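PDB 3S8D: coenzyme A transferase from Yersinia pestis, which probably transfers coenzyme A between acyl-CoA thioesters and carboxylates such as acetate. Local coordinates for residues Ala49-Leu54 against Met145-Pro150; Lys95-Phe100 against Val120-Pro125; Arg175-Val180 against Val199-Glu204. All blocks are in the same frame, centred on the assembly; numbering follows the deposited sequence.

Contact 1 of 3, residues Ala49-Leu54 against Met145-Pro150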
# COMPACT_ATOMS: atom_id res chain seq x y z
N ALA A 49 -0.73 -9.27 26.70
CA ALA A 49 -0.65 -8.09 27.54
C ALA A 49 -2.04 -7.71 28.05
O ALA A 49 -2.19 -6.78 28.84
CB ALA A 49 0.01 -6.95 26.80
N GLU A 50 -3.06 -8.42 27.59
CA GLU A 50 -4.41 -8.23 28.12
C GLU A 50 -4.45 -8.61 29.59
O GLU A 50 -4.15 -9.76 29.93
CB GLU A 50 -5.43 -9.07 27.34
CG GLU A 50 -5.76 -8.55 25.94
CD GLU A 50 -6.61 -9.53 25.14
OE1 GLU A 50 -6.88 -10.64 25.66
OE2 GLU A 50 -7.00 -9.19 24.00
N PRO A 51 -4.82 -7.66 30.47
CA PRO A 51 -4.82 -7.75 31.94
C PRO A 51 -6.00 -8.52 32.55
O PRO A 51 -7.03 -7.90 32.80
CB PRO A 51 -4.89 -6.28 32.39
CG PRO A 51 -5.13 -5.44 31.08
CD PRO A 51 -5.41 -6.39 29.98
N PRO A 52 -5.82 -9.83 32.83
CA PRO A 52 -6.92 -10.72 33.23
C PRO A 52 -7.74 -10.23 34.44
O PRO A 52 -8.98 -10.28 34.40
CB PRO A 52 -6.21 -12.04 33.58
CG PRO A 52 -4.89 -11.99 32.88
CD PRO A 52 -4.51 -10.52 32.90
N ALA A 53 -7.05 -9.78 35.48
CA ALA A 53 -7.73 -9.34 36.71
C ALA A 53 -8.51 -8.04 36.48
O ALA A 53 -9.65 -7.91 36.92
CB ALA A 53 -6.73 -9.18 37.85
N LEU A 54 -7.88 -7.09 35.80
CA LEU A 54 -8.57 -5.86 35.41
C LEU A 54 -9.78 -6.17 34.52
O LEU A 54 -10.83 -5.52 34.64
CB LEU A 54 -7.59 -4.93 34.70
CG LEU A 54 -6.64 -4.20 35.65
CD1 LEU A 54 -5.48 -3.51 34.91
CD2 LEU A 54 -7.41 -3.20 36.53
N MSE A 145 -5.55 -0.13 29.42
CA MSE A 145 -5.20 -1.12 30.45
C MSE A 145 -4.21 -2.14 29.90
O MSE A 145 -4.42 -2.71 28.82
CB MSE A 145 -6.45 -1.80 31.04
CG MSE A 145 -7.46 -0.81 31.63
SE MSE A 145 -8.79 -1.55 32.64
CE MSE A 145 -9.10 -3.07 31.71
N HIS A 146 -3.13 -2.39 30.65
CA HIS A 146 -2.02 -3.19 30.15
C HIS A 146 -1.35 -3.95 31.29
O HIS A 146 -1.07 -3.37 32.34
CB HIS A 146 -1.00 -2.26 29.46
CG HIS A 146 -0.13 -2.95 28.45
ND1 HIS A 146 0.79 -3.92 28.79
CD2 HIS A 146 -0.06 -2.82 27.10
CE1 HIS A 146 1.40 -4.35 27.69
NE2 HIS A 146 0.90 -3.69 26.66
N THR A 147 -1.11 -5.25 31.10
CA THR A 147 -0.23 -5.98 32.00
C THR A 147 1.19 -5.42 31.86
O THR A 147 1.58 -4.94 30.79
CB THR A 147 -0.16 -7.48 31.66
OG1 THR A 147 -1.48 -8.03 31.58
CG2 THR A 147 0.63 -8.21 32.73
N VAL A 148 1.96 -5.48 32.95
CA VAL A 148 3.32 -4.96 32.95
C VAL A 148 4.24 -5.82 33.83
O VAL A 148 3.79 -6.57 34.71
CB VAL A 148 3.35 -3.51 33.47
CG1 VAL A 148 2.48 -2.61 32.61
CG2 VAL A 148 2.90 -3.46 34.91
N SER A 149 5.54 -5.69 33.60
CA SER A 149 6.53 -6.22 34.54
C SER A 149 6.57 -5.33 35.80
O SER A 149 6.16 -4.16 35.76
CB SER A 149 7.90 -6.27 33.88
OG SER A 149 8.27 -4.97 33.48
N PRO A 150 7.05 -5.89 36.94
CA PRO A 150 7.01 -5.21 38.25
C PRO A 150 7.88 -3.97 38.29
O PRO A 150 8.93 -3.94 37.63
CB PRO A 150 7.56 -6.25 39.22
CG PRO A 150 7.38 -7.60 38.51
CD PRO A 150 7.56 -7.28 37.05
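The turn that follows strand 41-44 and leads into helix 52-63 docks on the C-terminal end of the neighbouring strand 143-148, with Ala-49, Pro-51 and Leu-54 meeting Met-145 and Thr-147. Its polar centre is the carbonyl of Ala-49. The backbone N of Thr-147 donates to Ala-49 O at 2.9 Å along a nearly straight line (173° at the hydrogen), while Thr-147 OG1 adds a weak bond to Ala-49 O at 3.1 Å. With OG1 opposite its own carbonyl carbon and beside the backbone N (chi1 -52°), the threonine brings hydroxyl and amide to bear on one acceptor. The same hydroxyl oxygen lies 3.4 Å from CA of Pro-51, the N-cap residue of the helix. The Pro-51 ring rests on the strand backbone, its CG 3.6 Å from Met-145 O, and also meets the selenomethionine Met-145, CG to CB at 3.9 Å. Farther out, the Met-145 chain bends at its last torsion (chi3 -37°), bringing CE to 3.8 Å from Leu-54 CB on the first turn of the helix. Glu-50 turns from the strand to accept from Ala-81 N; its side chain is about 6 Å from that of Glu-76, which binds CoA. Such a turn, starting its helix at the C-terminal edge of a parallel sheet, is characteristic of Rossmann-like alpha/beta domains.

Contact 2 of 3, residues Lys95-Phe100 against Val120-Pro125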
# COMPACT_ATOMS: atom_id res chain seq x y z
N LYS A 95 -19.06 -3.14 23.96
CA LYS A 95 -19.05 -3.31 22.51
C LYS A 95 -17.65 -3.50 21.95
O LYS A 95 -16.81 -2.61 22.08
CB LYS A 95 -19.70 -2.10 21.84
CG LYS A 95 -21.02 -1.72 22.46
CD LYS A 95 -21.77 -0.75 21.56
CE LYS A 95 -22.81 0.03 22.35
NZ LYS A 95 -22.12 0.84 23.38
N PRO A 96 -17.41 -4.67 21.35
CA PRO A 96 -16.18 -5.03 20.61
C PRO A 96 -16.01 -4.21 19.33
O PRO A 96 -16.78 -4.36 18.37
CB PRO A 96 -16.41 -6.50 20.25
CG PRO A 96 -17.44 -6.99 21.18
CD PRO A 96 -18.32 -5.82 21.50
N TYR A 97 -15.00 -3.35 19.32
CA TYR A 97 -14.58 -2.69 18.09
C TYR A 97 -13.26 -3.30 17.68
O TYR A 97 -12.19 -2.77 18.01
CB TYR A 97 -14.48 -1.18 18.29
CG TYR A 97 -15.84 -0.53 18.19
CD1 TYR A 97 -16.79 -0.70 19.20
CD2 TYR A 97 -16.19 0.22 17.07
CE1 TYR A 97 -18.05 -0.11 19.10
CE2 TYR A 97 -17.45 0.81 16.96
CZ TYR A 97 -18.37 0.63 17.98
OH TYR A 97 -19.61 1.21 17.87
N SER A 98 -13.36 -4.44 17.01
CA SER A 98 -12.19 -5.21 16.59
C SER A 98 -11.57 -4.57 15.37
O SER A 98 -12.25 -4.31 14.38
CB SER A 98 -12.59 -6.64 16.27
OG SER A 98 -11.50 -7.32 15.69
N MSE A 99 -10.28 -4.30 15.44
CA MSE A 99 -9.63 -3.67 14.31
C MSE A 99 -9.07 -4.75 13.41
O MSE A 99 -8.43 -4.49 12.40
CB MSE A 99 -8.60 -2.66 14.79
CG MSE A 99 -9.26 -1.59 15.65
SE MSE A 99 -8.10 -0.41 16.36
CE MSE A 99 -7.40 0.32 14.88
N PHE A 100 -9.37 -5.98 13.79
CA PHE A 100 -8.99 -7.13 13.00
C PHE A 100 -9.65 -8.37 13.58
O PHE A 100 -9.61 -8.60 14.78
CB PHE A 100 -7.48 -7.29 13.01
CG PHE A 100 -6.99 -8.41 12.16
CD1 PHE A 100 -6.58 -8.17 10.86
CD2 PHE A 100 -6.94 -9.70 12.66
CE1 PHE A 100 -6.12 -9.20 10.06
CE2 PHE A 100 -6.48 -10.75 11.87
CZ PHE A 100 -6.07 -10.50 10.57
N VAL A 120 -22.96 -7.96 16.38
CA VAL A 120 -22.32 -7.96 17.70
C VAL A 120 -20.85 -7.49 17.68
O VAL A 120 -20.32 -7.03 18.71
CB VAL A 120 -22.45 -9.35 18.39
CG1 VAL A 120 -23.88 -9.60 18.85
CG2 VAL A 120 -21.96 -10.48 17.46
N VAL A 121 -20.20 -7.61 16.53
CA VAL A 121 -18.84 -7.11 16.37
C VAL A 121 -18.81 -5.88 15.45
O VAL A 121 -19.30 -5.94 14.32
CB VAL A 121 -17.90 -8.23 15.83
CG1 VAL A 121 -16.49 -7.70 15.62
CG2 VAL A 121 -17.88 -9.42 16.78
N ASN A 122 -18.27 -4.76 15.94
CA ASN A 122 -18.03 -3.60 15.08
C ASN A 122 -16.60 -3.64 14.53
O ASN A 122 -15.64 -3.37 15.26
CB ASN A 122 -18.26 -2.28 15.83
CG ASN A 122 -19.72 -2.07 16.18
OD1 ASN A 122 -20.44 -1.32 15.49
ND2 ASN A 122 -20.18 -2.72 17.25
N TYR A 123 -16.44 -3.98 13.26
CA TYR A 123 -15.12 -4.03 12.67
C TYR A 123 -14.66 -2.61 12.34
O TYR A 123 -15.39 -1.84 11.71
CB TYR A 123 -15.12 -4.92 11.42
CG TYR A 123 -13.80 -4.99 10.67
CD1 TYR A 123 -12.67 -5.56 11.25
CD2 TYR A 123 -13.69 -4.50 9.38
CE1 TYR A 123 -11.47 -5.62 10.56
CE2 TYR A 123 -12.50 -4.56 8.68
CZ TYR A 123 -11.40 -5.12 9.28
OH TYR A 123 -10.22 -5.17 8.57
N VAL A 124 -13.46 -2.25 12.81
CA VAL A 124 -12.83 -1.01 12.37
C VAL A 124 -11.71 -1.30 11.37
O VAL A 124 -10.63 -1.77 11.73
CB VAL A 124 -12.33 -0.15 13.55
CG1 VAL A 124 -11.80 1.15 13.04
CG2 VAL A 124 -13.46 0.10 14.55
N PRO A 125 -11.97 -1.03 10.08
CA PRO A 125 -10.95 -1.20 9.04
C PRO A 125 -9.71 -0.33 9.31
O PRO A 125 -9.83 0.89 9.38
CB PRO A 125 -11.65 -0.70 7.77
CG PRO A 125 -13.11 -0.89 8.04
CD PRO A 125 -13.29 -0.69 9.53
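Tyr-97 and Asn-122 run side by side in the same direction, the phenol ring and the carboxamide stacked with their planes 9° apart. Asn-122 CB sits over the middle of the ring, 3.5 Å from the Tyr-97 centroid and 14° off the normal, a CH-pi contact; farther along, Asn-122 CG lies 3.5 Å from Tyr-97 CZ. Both residues carry CG opposite the carbonyl carbon (chi1 -81° for the tyrosine), which keeps the two groups in step. Val-124 meets the same ring differently: its CG2 comes in at the edge, in the ring plane, 3.7 Å from CD2 of Tyr-97. Val-124 CB also lies 4.0 Å from CG of the selenomethionine Met-99, whose side chain runs alongside it. Tyr-123 turns a ring edge to the backbone, with CE1 3.8 Å from Phe-100 CA. Along the backbone, Asn-122 N donates to Pro-96 O at 2.9 Å, and Val-124 N to Ser-98 O at 2.9 Å, joining strand 94-98 to the short, weakly bonded strand 122-123 in the parallel beta-alpha-beta unit with helix 103-113. Ser-98 OG accepts from Phe-100 N at 3.2 Å, an ST turn where the first strand ends. Ser-425 of the second subunit packs on both Tyr-97 and Asn-122. Because Asn-122 OD1 accepts from Lys-119 NZ, the amide is anchored at its oxygen and probably polarised, which would favour stacking on the electron-rich phenol.

Contact 3 of 3, residues Arg175-Val180 against Val199-Glu204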
# COMPACT_ATOMS: atom_id res chain seq x y z
N ARG A 175 -6.49 7.95 31.37
CA ARG A 175 -6.12 7.12 32.52
C ARG A 175 -5.48 5.80 32.10
O ARG A 175 -5.98 5.09 31.20
CB ARG A 175 -7.32 6.83 33.43
CG ARG A 175 -7.92 8.06 34.10
CD ARG A 175 -7.27 8.35 35.44
NE ARG A 175 -7.68 9.66 35.94
CZ ARG A 175 -6.93 10.75 35.89
NH1 ARG A 175 -5.70 10.70 35.37
NH2 ARG A 175 -7.38 11.90 36.37
N PHE A 176 -4.38 5.46 32.76
CA PHE A 176 -3.61 4.27 32.40
C PHE A 176 -3.55 3.30 33.58
O PHE A 176 -3.05 3.64 34.66
CB PHE A 176 -2.20 4.70 31.94
CG PHE A 176 -1.33 3.57 31.52
CD1 PHE A 176 -1.88 2.42 31.00
CD2 PHE A 176 0.04 3.66 31.65
CE1 PHE A 176 -1.09 1.37 30.61
CE2 PHE A 176 0.85 2.61 31.25
CZ PHE A 176 0.29 1.46 30.73
N ILE A 177 -4.04 2.07 33.39
CA ILE A 177 -4.13 1.11 34.48
C ILE A 177 -3.34 -0.12 34.14
O ILE A 177 -3.52 -0.73 33.08
CB ILE A 177 -5.59 0.65 34.76
CG1 ILE A 177 -6.58 1.82 34.77
CG2 ILE A 177 -5.66 -0.16 36.06
CD1 ILE A 177 -6.25 2.89 35.78
N VAL A 178 -2.43 -0.50 35.03
CA VAL A 178 -1.55 -1.63 34.78
C VAL A 178 -1.72 -2.74 35.81
O VAL A 178 -1.90 -2.47 37.00
CB VAL A 178 -0.08 -1.19 34.75
CG1 VAL A 178 0.15 -0.18 33.64
CG2 VAL A 178 0.32 -0.61 36.10
N GLU A 179 -1.65 -3.97 35.34
CA GLU A 179 -1.70 -5.13 36.22
C GLU A 179 -0.30 -5.72 36.34
O GLU A 179 0.17 -6.42 35.45
CB GLU A 179 -2.67 -6.18 35.68
CG GLU A 179 -2.83 -7.39 36.59
CD GLU A 179 -3.83 -8.39 36.05
OE1 GLU A 179 -4.38 -8.16 34.95
OE2 GLU A 179 -4.07 -9.41 36.72
N VAL A 180 0.38 -5.41 37.45
CA VAL A 180 1.73 -5.90 37.67
C VAL A 180 1.75 -7.42 37.73
O VAL A 180 1.03 -8.03 38.53
CB VAL A 180 2.33 -5.33 38.96
CG1 VAL A 180 3.65 -6.02 39.28
CG2 VAL A 180 2.53 -3.83 38.84
N VAL A 199 1.57 6.15 35.67
CA VAL A 199 0.49 5.18 35.89
C VAL A 199 -0.58 5.76 36.83
O VAL A 199 -0.26 6.52 37.75
CB VAL A 199 1.04 3.84 36.43
CG1 VAL A 199 -0.05 2.78 36.49
CG2 VAL A 199 2.21 3.36 35.56
N ASP A 200 -1.84 5.42 36.60
CA ASP A 200 -2.94 5.96 37.42
C ASP A 200 -3.42 5.01 38.52
O ASP A 200 -3.85 5.45 39.59
CB ASP A 200 -4.13 6.41 36.55
CG ASP A 200 -3.80 7.62 35.68
OD1 ASP A 200 -3.97 8.78 36.15
OD2 ASP A 200 -3.39 7.41 34.52
N ALA A 201 -3.35 3.70 38.26
CA ALA A 201 -3.71 2.68 39.25
C ALA A 201 -2.94 1.38 38.99
O ALA A 201 -2.62 1.06 37.84
CB ALA A 201 -5.22 2.41 39.26
N ILE A 202 -2.67 0.64 40.06
CA ILE A 202 -1.96 -0.63 39.95
C ILE A 202 -2.68 -1.78 40.66
O ILE A 202 -2.98 -1.69 41.86
CB ILE A 202 -0.56 -0.55 40.60
CG1 ILE A 202 0.20 0.66 40.07
CG2 ILE A 202 0.20 -1.85 40.38
CD1 ILE A 202 1.40 1.05 40.93
N VAL A 203 -2.93 -2.87 39.94
CA VAL A 203 -3.38 -4.08 40.59
C VAL A 203 -2.26 -5.07 40.38
O VAL A 203 -1.43 -4.90 39.47
CB VAL A 203 -4.69 -4.59 40.01
CG1 VAL A 203 -5.81 -3.56 40.21
CG2 VAL A 203 -4.52 -4.93 38.53
N GLU A 204 -2.21 -6.10 41.22
CA GLU A 204 -1.18 -7.12 41.08
C GLU A 204 -1.84 -8.45 40.78
O GLU A 204 -2.93 -8.74 41.28
CB GLU A 204 -0.34 -7.24 42.35
CG GLU A 204 0.53 -6.02 42.65
CD GLU A 204 1.41 -6.23 43.87
OE1 GLU A 204 0.91 -6.86 44.83
OE2 GLU A 204 2.58 -5.79 43.86
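Arg-175 reaches across to Asp-200 in a salt bridge, NH1 to OD1 at 2.7 Å; the side chains cross at about a right angle, with the guanidinium and carboxylate planes 49° apart. The hydrogen bond within this bridge is weak, being strongly bent at the hydrogen. The other carboxylate oxygen does better: Phe-176 N donates to Asp-200 OD2 at 2.8 Å, approaching on the anti side and 33° out of the carboxylate plane. Phe-176 O in turn accepts from Asp-200 N at 2.9 Å, so backbone and side chain of the aspartate both engage one residue. Ile-177 lays CD1 3.7 Å from Ala-201 CB, on the face of the sheet that helix 52-63 covers. These strands belong to the parallel sheet of the N-terminal Rossmann-like domain, 201-204 being its outermost strand on this side within the chain; the axes of strands 175-180 and 201-204 are inclined by 25°. Val-178 points to the other face, where its CG2 meets Val-199 CG1 tip to tip at 3.4 Å. Its backbone bonds both ways, N to Ala-201 O and O from Val-203 N. Glu-179 crosses Val-203, CG to CG2 at 3.6 Å; with CG anti to the backbone N and the chain extended beyond, OE1 accepts from Ala-53 N at the start of helix 52-63. At Val-180 the backbone N donates to Val-203 O at 2.8 Å, and CG2 touches Ile-202 CG2 at 3.4 Å.

How the contacts relate
All three contacts reach the same parallel sheet. Contacts 1 and 3 adjoin, their centres about 8 Å apart: probable hydrogen bonds link His-146 N to Ile-177 O (3.0 Å) and His-146 O to Glu-179 N (3.1 Å). Strand 175-180 lies between strands 143-148 and 201-204, and the start of helix 52-63 packs over both 143-148 and 175-180, touching Glu-179. Contact 2 sits at the other end of the sheet within this chain, its centre about 21 Å from that of contact 1 and about 25 Å from that of contact 3. Contacts 1 and 2 both approach the CoA-binding Glu-76, the side chain of Phe-100 being about 5 Å from that of Glu-76; contact 3 lies away from the CoA sites.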